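SusD homolog (Bacteroides thetaiotaomicron, PDB 4MRU) probably binds glycans, mucin O-glycans among them, at the outer membrane as a SusD-type lipoprotein, and can carry a magnesium ion. Local coordinates at residues E60-W65 / W255-V260; Y69-P74 / G297-F302. One frame throughout, in Å; residues are numbered along the deposited sequence.

Interaction 1: residues E60-W65 / W255-V260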
ATOM      1  N   GLU A  60     -16.390   1.097  -6.413  1.00 23.79           N
ATOM      2  CA  GLU A  60     -17.516   1.089  -5.518  1.00 21.93           C
ATOM      3  C   GLU A  60     -18.740   0.691  -6.342  1.00 23.67           C
ATOM      4  O   GLU A  60     -18.959   1.147  -7.457  1.00 26.59           O
ATOM      5  CB  GLU A  60     -17.681   2.469  -4.853  1.00 24.24           C
ATOM      6  CG  GLU A  60     -16.418   3.082  -4.209  1.00 27.28           C
ATOM      7  CD  GLU A  60     -15.787   4.203  -5.005  1.00 32.18           C
ATOM      8  OE1 GLU A  60     -15.880   4.163  -6.242  1.00 33.96           O
ATOM      9  OE2 GLU A  60     -15.166   5.105  -4.383  1.00 33.51           O
ATOM     10  N   THR A  61     -19.543  -0.184  -5.784  1.00 22.12           N
ATOM     11  CA  THR A  61     -20.744  -0.677  -6.458  1.00 21.28           C
ATOM     12  C   THR A  61     -21.960   0.153  -6.218  1.00 22.07           C
ATOM     13  O   THR A  61     -22.975  -0.008  -6.913  1.00 25.20           O
ATOM     14  CB  THR A  61     -21.117  -2.085  -5.928  1.00 22.92           C
ATOM     15  OG1 THR A  61     -21.323  -2.007  -4.505  1.00 19.91           O
ATOM     16  CG2 THR A  61     -20.046  -3.064  -6.244  1.00 20.01           C
ATOM     17  N   ARG A  62     -21.884   1.088  -5.268  1.00 21.35           N
ATOM     18  CA  ARG A  62     -23.088   1.809  -4.861  1.00 20.56           C
ATOM     19  C   ARG A  62     -23.312   3.056  -5.711  1.00 21.34           C
ATOM     20  O   ARG A  62     -22.666   4.078  -5.501  1.00 21.55           O
ATOM     21  CB  ARG A  62     -23.040   2.163  -3.366  1.00 21.05           C
ATOM     22  CG  ARG A  62     -22.966   0.907  -2.482  1.00 20.99           C
ATOM     23  CD  ARG A  62     -24.192   0.008  -2.680  1.00 22.24           C
ATOM     24  NE  ARG A  62     -24.034  -1.283  -2.026  1.00 23.83           N
ATOM     25  CZ  ARG A  62     -24.873  -2.302  -2.142  1.00 24.21           C
ATOM     26  NH1 ARG A  62     -25.977  -2.190  -2.901  1.00 21.35           N
ATOM     27  NH2 ARG A  62     -24.605  -3.438  -1.483  1.00 26.39           N
ATOM     28  N   THR A  63     -24.279   2.948  -6.632  1.00 22.32           N
ATOM     29  CA  THR A  63     -24.527   3.974  -7.680  1.00 22.45           C
ATOM     30  C   THR A  63     -25.128   5.232  -7.110  1.00 25.14           C
ATOM     31  O   THR A  63     -25.062   6.298  -7.739  1.00 27.97           O
ATOM     32  CB  THR A  63     -25.441   3.434  -8.794  1.00 22.79           C
ATOM     33  OG1 THR A  63     -26.685   2.965  -8.225  1.00 24.32           O
ATOM     34  CG2 THR A  63     -24.730   2.305  -9.506  1.00 23.15           C
ATOM     35  N   GLY A  64     -25.684   5.138  -5.913  1.00 26.33           N
ATOM     36  CA  GLY A  64     -26.187   6.317  -5.228  1.00 28.54           C
ATOM     37  C   GLY A  64     -25.107   7.200  -4.640  1.00 28.33           C
ATOM     38  O   GLY A  64     -25.378   8.332  -4.274  1.00 30.32           O
ATOM     39  N   TRP A  65     -23.875   6.718  -4.548  1.00 24.95           N
ATOM     40  CA  TRP A  65     -22.799   7.532  -3.978  1.00 26.70           C
ATOM     41  C   TRP A  65     -22.279   8.516  -5.038  1.00 25.74           C
ATOM     42  O   TRP A  65     -21.676   8.095  -6.037  1.00 25.52           O
ATOM     43  CB  TRP A  65     -21.628   6.693  -3.461  1.00 24.86           C
ATOM     44  CG  TRP A  65     -21.916   5.720  -2.325  1.00 22.42           C
ATOM     45  CD1 TRP A  65     -23.082   5.598  -1.624  1.00 25.84           C
ATOM     46  CD2 TRP A  65     -21.006   4.790  -1.744  1.00 21.99           C
ATOM     47  NE1 TRP A  65     -22.960   4.620  -0.671  1.00 23.86           N
ATOM     48  CE2 TRP A  65     -21.694   4.118  -0.712  1.00 23.73           C
ATOM     49  CE3 TRP A  65     -19.682   4.430  -2.005  1.00 23.25           C
ATOM     50  CZ2 TRP A  65     -21.113   3.136   0.048  1.00 22.43           C
ATOM     51  CZ3 TRP A  65     -19.112   3.437  -1.245  1.00 24.02           C
ATOM     52  CH2 TRP A  65     -19.835   2.787  -0.245  1.00 23.83           C
ATOM     53  N   TRP A 255     -21.465  -7.086   2.511  1.00 20.52           N
ATOM     54  CA  TRP A 255     -21.986  -5.769   2.086  1.00 19.09           C
ATOM     55  C   TRP A 255     -21.992  -5.618   0.579  1.00 21.98           C
ATOM     56  O   TRP A 255     -22.869  -4.954   0.028  1.00 22.60           O
ATOM     57  CB  TRP A 255     -21.140  -4.649   2.634  1.00 19.93           C
ATOM     58  CG  TRP A 255     -20.949  -4.613   4.115  1.00 20.67           C
ATOM     59  CD1 TRP A 255     -21.525  -5.408   5.064  1.00 21.79           C
ATOM     60  CD2 TRP A 255     -20.093  -3.710   4.810  1.00 24.43           C
ATOM     61  NE1 TRP A 255     -21.054  -5.068   6.314  1.00 23.31           N
ATOM     62  CE2 TRP A 255     -20.194  -4.006   6.181  1.00 22.55           C
ATOM     63  CE3 TRP A 255     -19.251  -2.671   4.400  1.00 19.44           C
ATOM     64  CZ2 TRP A 255     -19.494  -3.294   7.136  1.00 24.12           C
ATOM     65  CZ3 TRP A 255     -18.552  -1.971   5.354  1.00 23.97           C
ATOM     66  CH2 TRP A 255     -18.652  -2.303   6.701  1.00 24.99           C
ATOM     67  N   LYS A 256     -21.004  -6.214  -0.071  1.00 21.27           N
ATOM     68  CA  LYS A 256     -20.855  -6.169  -1.525  1.00 25.24           C
ATOM     69  C   LYS A 256     -20.765  -4.719  -2.060  1.00 24.75           C
ATOM     70  O   LYS A 256     -21.365  -4.406  -3.086  1.00 23.64           O
ATOM     71  CB  LYS A 256     -22.001  -6.954  -2.204  1.00 25.77           C
ATOM     72  CG  LYS A 256     -22.171  -8.369  -1.622  1.00 28.30           C
ATOM     73  CD  LYS A 256     -23.251  -9.153  -2.346  1.00 30.44           C
ATOM     74  CE  LYS A 256     -23.691 -10.323  -1.502  1.00 39.30           C
ATOM     75  NZ  LYS A 256     -24.502 -11.284  -2.298  1.00 46.79           N
ATOM     76  N   ASP A 257     -20.017  -3.871  -1.345  1.00 21.08           N
ATOM     77  CA  ASP A 257     -19.843  -2.477  -1.672  1.00 20.19           C
ATOM     78  C   ASP A 257     -18.709  -2.225  -2.693  1.00 18.80           C
ATOM     79  O   ASP A 257     -18.562  -1.123  -3.180  1.00 20.48           O
ATOM     80  CB  ASP A 257     -19.544  -1.656  -0.419  1.00 22.44           C
ATOM     81  CG  ASP A 257     -20.768  -1.344   0.418  1.00 24.80           C
ATOM     82  OD1 ASP A 257     -21.904  -1.669   0.017  1.00 21.99           O
ATOM     83  OD2 ASP A 257     -20.566  -0.765   1.505  1.00 21.94           O
ATOM     84  N   TYR A 258     -17.890  -3.225  -2.987  1.00 19.28           N
ATOM     85  CA  TYR A 258     -16.739  -3.074  -3.885  1.00 17.30           C
ATOM     86  C   TYR A 258     -16.606  -4.255  -4.823  1.00 18.88           C
ATOM     87  O   TYR A 258     -16.855  -5.417  -4.441  1.00 20.09           O
ATOM     88  CB  TYR A 258     -15.409  -2.896  -3.099  1.00 19.50           C
ATOM     89  CG  TYR A 258     -15.560  -1.820  -2.074  1.00 21.28           C
ATOM     90  CD1 TYR A 258     -15.443  -0.490  -2.427  1.00 20.78           C
ATOM     91  CD2 TYR A 258     -16.025  -2.123  -0.776  1.00 20.66           C
ATOM     92  CE1 TYR A 258     -15.701   0.523  -1.494  1.00 21.45           C
ATOM     93  CE2 TYR A 258     -16.295  -1.100   0.141  1.00 18.49           C
ATOM     94  CZ  TYR A 258     -16.133   0.199  -0.241  1.00 18.58           C
ATOM     95  OH  TYR A 258     -16.443   1.186   0.641  1.00 18.44           O
ATOM     96  N   ARG A 259     -16.154  -3.970  -6.044  1.00 17.47           N
ATOM     97  CA  ARG A 259     -15.754  -5.021  -6.954  1.00 19.05           C
ATOM     98  C   ARG A 259     -14.411  -4.637  -7.560  1.00 20.30           C
ATOM     99  O   ARG A 259     -13.922  -3.524  -7.407  1.00 23.57           O
ATOM    100  CB  ARG A 259     -16.817  -5.282  -8.040  1.00 19.39           C
ATOM    101  CG  ARG A 259     -18.141  -5.868  -7.563  1.00 20.16           C
ATOM    102  CD  ARG A 259     -17.880  -7.282  -7.141  1.00 21.64           C
ATOM    103  NE  ARG A 259     -18.982  -8.057  -6.555  1.00 23.27           N
ATOM    104  CZ  ARG A 259     -19.116  -8.355  -5.259  1.00 24.50           C
ATOM    105  NH1 ARG A 259     -18.335  -7.819  -4.325  1.00 23.06           N
ATOM    106  NH2 ARG A 259     -20.064  -9.196  -4.895  1.00 27.45           N
ATOM    107  N   VAL A 260     -13.831  -5.581  -8.257  1.00 19.93           N
ATOM    108  CA  VAL A 260     -12.523  -5.408  -8.815  1.00 20.31           C
ATOM    109  C   VAL A 260     -12.529  -4.388  -9.949  1.00 20.65           C
ATOM    110  O   VAL A 260     -13.443  -4.333 -10.769  1.00 18.96           O
ATOM    111  CB  VAL A 260     -11.967  -6.779  -9.302  1.00 21.80           C
ATOM    112  CG1 VAL A 260     -10.588  -6.606  -9.901  1.00 23.10           C
ATOM    113  CG2 VAL A 260     -11.913  -7.747  -8.153  1.00 22.99           C
TER
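With CG anti to the carbonyl carbon (chi1 -61°) and the chain bent at chi2, Arg62 brings its guanidinium to the carboxylate of Asp257. Arg62 NE makes a salt bridge to Asp257 OD1 at 3.0 Å, nearly straight in the guanidinium plane but on the anti side of the carboxylate; the two planes stand 89° apart. From the same edge Arg62 NH2 gives a more bent bond to Trp255 O (2.8 Å), arriving almost in line with that C=O, while NH1 turns to Asp304. A leucine here would probably leave Asp257 without its countercharge and Trp255 O without this donor. Thr61 adds two bonds: OG1 lies on an in-plane lone pair of Lys256 O at 2.8 Å, and Thr61 N reaches Asp257 O at 2.9 Å from above the carbonyl plane. Thr61 CG2 rests on Arg259 CG (3.6 Å). The Trp65 ring carries Arg62 CB over one face and meets Tyr258 OH at its edge (CH2, 3.9 Å), while Glu60 CG lies against Tyr258 CE1. Glu60 and Tyr258 form a non-hydrogen-bonded antiparallel pair at the end of the two-stranded sheet 58-60/258-260, and the following loop is bonded to the turn after helix 248-254, in a mostly helical SusD-like fold.

Interaction 2: residues Y69-P74 / G297-F302; sequences YSTYNP and GINSPF. With EDO (1,2-ethanediol), chain G.
Direct contact between Thr71 and Gly297 is van der Waals: the methyl CG2 of Thr71 lies over the backbone, 3.7 Å from Gly297 C and equally near Ile298 N. With chi1 at 54°, OG1 sits between the backbone N and the carbonyl carbon, which turns CG2 to the glycine and leaves the hydroxyl for polar partners. Ser70 O comes within 3.4 Å of Gly297 CA, a spot where a side chain on residue 297 would be tight; at these backbone angles a CB would also be jammed against the carbonyl O of the preceding residue, which by itself calls for glycine.

Two waters link the segments by hydrogen bonds. One donates to Ser70 OG (2.8 Å) and accepts from Ile298 N; Ser70 OG also bonds to Glu60. A second donates to Thr71 OG1 (2.7 Å) and accepts from Asn299 ND2 at 2.8 Å. Asn299 OD1 is hydrogen-bonded by Lys449 NZ, from outside the two segments. This is loop-to-loop packing in a SusD-like fold, a type I turn from Tyr69 to Tyr72 set against the loop that leads into helix 304-309.

Within the loops, Thr71 OG1 donates to Asn73 OD1, and Ser300 OG accepts from Phe302 N in an ST turn.

A 1,2-ethanediol, probably from the crystallisation liquor, lies with O2 at the edge of the Tyr72 ring; its 2.4 Å from Tyr72 OH is doubtfully short.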
ATOM      1  N   TYR A  69     -14.357   8.749  -3.217  1.00 20.23           N
ATOM      2  CA  TYR A  69     -12.924   8.764  -3.376  1.00 17.77           C
ATOM      3  C   TYR A  69     -12.583   8.554  -4.856  1.00 18.51           C
ATOM      4  O   TYR A  69     -11.726   9.296  -5.401  1.00 16.76           O
ATOM      5  CB  TYR A  69     -12.230   7.697  -2.523  1.00 19.64           C
ATOM      6  CG  TYR A  69     -12.049   8.049  -1.042  1.00 18.72           C
ATOM      7  CD1 TYR A  69     -13.085   7.917  -0.128  1.00 18.97           C
ATOM      8  CD2 TYR A  69     -10.836   8.524  -0.579  1.00 21.96           C
ATOM      9  CE1 TYR A  69     -12.899   8.219   1.228  1.00 20.45           C
ATOM     10  CE2 TYR A  69     -10.646   8.853   0.759  1.00 22.93           C
ATOM     11  CZ  TYR A  69     -11.667   8.706   1.653  1.00 24.69           C
ATOM     12  OH  TYR A  69     -11.424   9.005   2.960  1.00 22.59           O
ATOM     13  N   SER A  70     -13.257   7.612  -5.531  1.00 18.00           N
ATOM     14  CA  SER A  70     -12.862   7.243  -6.929  1.00 16.93           C
ATOM     15  C   SER A  70     -13.050   8.385  -7.946  1.00 17.79           C
ATOM     16  O   SER A  70     -12.355   8.424  -8.979  1.00 19.69           O
ATOM     17  CB  SER A  70     -13.602   6.020  -7.405  1.00 18.19           C
ATOM     18  OG  SER A  70     -14.978   6.263  -7.410  1.00 21.77           O
ATOM     19  N   THR A  71     -13.951   9.311  -7.638  1.00 15.79           N
ATOM     20  CA  THR A  71     -14.189  10.496  -8.505  1.00 15.78           C
ATOM     21  C   THR A  71     -13.535  11.779  -7.960  1.00 16.92           C
ATOM     22  O   THR A  71     -13.791  12.890  -8.456  1.00 18.26           O
ATOM     23  CB  THR A  71     -15.694  10.703  -8.776  1.00 16.82           C
ATOM     24  OG1 THR A  71     -16.432  10.768  -7.551  1.00 18.01           O
ATOM     25  CG2 THR A  71     -16.198   9.573  -9.666  1.00 19.21           C
ATOM     26  N   TYR A  72     -12.686  11.601  -6.967  1.00 15.90           N
ATOM     27  CA  TYR A  72     -11.814  12.637  -6.385  1.00 18.38           C
ATOM     28  C   TYR A  72     -12.570  13.660  -5.535  1.00 18.72           C
ATOM     29  O   TYR A  72     -12.034  14.733  -5.250  1.00 20.87           O
ATOM     30  CB  TYR A  72     -10.972  13.352  -7.475  1.00 20.03           C
ATOM     31  CG  TYR A  72     -10.119  12.460  -8.366  1.00 18.06           C
ATOM     32  CD1 TYR A  72      -9.730  11.195  -7.992  1.00 18.23           C
ATOM     33  CD2 TYR A  72      -9.685  12.916  -9.608  1.00 22.64           C
ATOM     34  CE1 TYR A  72      -8.880  10.441  -8.789  1.00 19.97           C
ATOM     35  CE2 TYR A  72      -8.893  12.138 -10.445  1.00 22.15           C
ATOM     36  CZ  TYR A  72      -8.504  10.879 -10.033  1.00 18.84           C
ATOM     37  OH  TYR A  72      -7.695  10.122 -10.846  1.00 19.04           O
ATOM     38  N   ASN A  73     -13.794  13.317  -5.115  1.00 20.37           N
ATOM     39  CA  ASN A  73     -14.599  14.241  -4.322  1.00 19.66           C
ATOM     40  C   ASN A  73     -15.222  13.507  -3.152  1.00 19.40           C
ATOM     41  O   ASN A  73     -16.414  13.610  -2.919  1.00 20.76           O
ATOM     42  CB  ASN A  73     -15.649  14.962  -5.180  1.00 19.84           C
ATOM     43  CG  ASN A  73     -16.752  14.056  -5.650  1.00 22.15           C
ATOM     44  OD1 ASN A  73     -16.553  12.859  -5.879  1.00 20.01           O
ATOM     45  ND2 ASN A  73     -17.934  14.625  -5.784  1.00 21.50           N
ATOM     46  N   PRO A  74     -14.396  12.798  -2.373  1.00 19.85           N
ATOM     47  CA  PRO A  74     -14.984  12.093  -1.247  1.00 20.69           C
ATOM     48  C   PRO A  74     -15.767  13.042  -0.341  1.00 22.46           C
ATOM     49  O   PRO A  74     -15.335  14.161  -0.085  1.00 22.60           O
ATOM     50  CB  PRO A  74     -13.772  11.537  -0.507  1.00 20.63           C
ATOM     51  CG  PRO A  74     -12.609  12.381  -0.907  1.00 21.30           C
ATOM     52  CD  PRO A  74     -12.930  12.818  -2.315  1.00 22.03           C
ATOM     53  N   GLY A 297     -13.894   5.445 -11.188  1.00 17.64           N
ATOM     54  CA  GLY A 297     -14.196   6.867 -11.395  1.00 16.95           C
ATOM     55  C   GLY A 297     -15.330   7.187 -12.362  1.00 19.07           C
ATOM     56  O   GLY A 297     -15.142   7.901 -13.354  1.00 20.84           O
ATOM     57  N   ILE A 298     -16.510   6.684 -12.032  1.00 18.42           N
ATOM     58  CA  ILE A 298     -17.668   6.773 -12.842  1.00 20.33           C
ATOM     59  C   ILE A 298     -18.889   7.047 -11.962  1.00 21.70           C
ATOM     60  O   ILE A 298     -18.798   6.884 -10.770  1.00 19.61           O
ATOM     61  CB  ILE A 298     -17.926   5.445 -13.562  1.00 21.46           C
ATOM     62  CG1 ILE A 298     -18.130   4.317 -12.554  1.00 21.97           C
ATOM     63  CG2 ILE A 298     -16.776   5.127 -14.538  1.00 23.09           C
ATOM     64  CD1 ILE A 298     -18.671   3.030 -13.141  1.00 29.57           C
ATOM     65  N   ASN A 299     -20.005   7.435 -12.590  1.00 22.18           N
ATOM     66  CA  ASN A 299     -21.326   7.466 -11.970  1.00 20.55           C
ATOM     67  C   ASN A 299     -22.218   6.585 -12.832  1.00 20.15           C
ATOM     68  O   ASN A 299     -22.798   7.045 -13.797  1.00 21.46           O
ATOM     69  CB  ASN A 299     -21.884   8.893 -11.868  1.00 26.50           C
ATOM     70  CG  ASN A 299     -21.096   9.822 -10.918  1.00 28.45           C
ATOM     71  OD1 ASN A 299     -21.177  11.037 -11.054  1.00 32.39           O
ATOM     72  ND2 ASN A 299     -20.432   9.280  -9.959  1.00 28.20           N
ATOM     73  N   SER A 300     -22.264   5.289 -12.554  1.00 20.30           N
ATOM     74  CA  SER A 300     -22.998   4.375 -13.415  1.00 21.46           C
ATOM     75  C   SER A 300     -24.484   4.706 -13.452  1.00 22.60           C
ATOM     76  O   SER A 300     -25.062   5.003 -12.415  1.00 23.36           O
ATOM     77  CB  SER A 300     -22.852   2.926 -12.930  1.00 26.88           C
ATOM     78  OG  SER A 300     -23.645   2.026 -13.711  1.00 26.47           O
ATOM     79  N   PRO A 301     -25.131   4.572 -14.627  1.00 23.40           N
ATOM     80  CA  PRO A 301     -26.611   4.683 -14.710  1.00 25.69           C
ATOM     81  C   PRO A 301     -27.323   3.400 -14.398  1.00 23.80           C
ATOM     82  O   PRO A 301     -28.537   3.355 -14.424  1.00 23.49           O
ATOM     83  CB  PRO A 301     -26.843   5.026 -16.182  1.00 26.82           C
ATOM     84  CG  PRO A 301     -25.717   4.323 -16.888  1.00 27.19           C
ATOM     85  CD  PRO A 301     -24.526   4.318 -15.949  1.00 23.83           C
ATOM     86  N   PHE A 302     -26.593   2.330 -14.124  1.00 26.85           N
ATOM     87  CA  PHE A 302     -27.219   1.042 -13.826  1.00 24.50           C
ATOM     88  C   PHE A 302     -27.507   0.860 -12.327  1.00 30.09           C
ATOM     89  O   PHE A 302     -27.246   1.772 -11.522  1.00 28.45           O
ATOM     90  CB  PHE A 302     -26.318  -0.047 -14.402  1.00 25.68           C
ATOM     91  CG  PHE A 302     -26.218   0.019 -15.901  1.00 29.76           C
ATOM     92  CD1 PHE A 302     -27.366   0.007 -16.692  1.00 34.81           C
ATOM     93  CD2 PHE A 302     -25.001   0.190 -16.520  1.00 34.30           C
ATOM     94  CE1 PHE A 302     -27.282   0.112 -18.073  1.00 40.52           C
ATOM     95  CE2 PHE A 302     -24.908   0.285 -17.894  1.00 34.22           C
ATOM     96  CZ  PHE A 302     -26.042   0.232 -18.675  1.00 33.18           C
TER
HETATM   97  C1  EDO G 605      -5.920   6.977 -12.085  1.00 50.05           C
HETATM   98  O1  EDO G 605      -5.231   6.277 -11.053  1.00 44.21           O
HETATM   99  C2  EDO G 605      -7.364   7.219 -11.672  1.00 48.71           C
HETATM  100  O2  EDO G 605      -7.446   7.780 -10.339  1.00 32.44           O
HETATM  101  O   HOH W   1     -16.313   5.029  -9.484  1.00 29.58           O
HETATM  102  O   HOH W   2     -19.128  10.767  -7.978  1.00 24.25           O

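Overall arrangement
Interactions 1 and 2 have centres about 10 Å apart, and both lie about 21 Å from the centre of the chain, on the same side of it. Their segments alternate along the sequence: 60-65, 69-74, 255-260, then 297-302. The first two belong to the end of strand 58-60 and the loop after it, before helix 81-100, so this part meets strand 258-260 and the turn that leads into it in one contact and the approach to helix 304-309 in the other. Besides the bond of Ser70 to Glu60, Thr63 packs on Ser300 and Phe302. Helix 40-54 touches side chains of both. Together they tie an early loop to parts some 190 or more residues later.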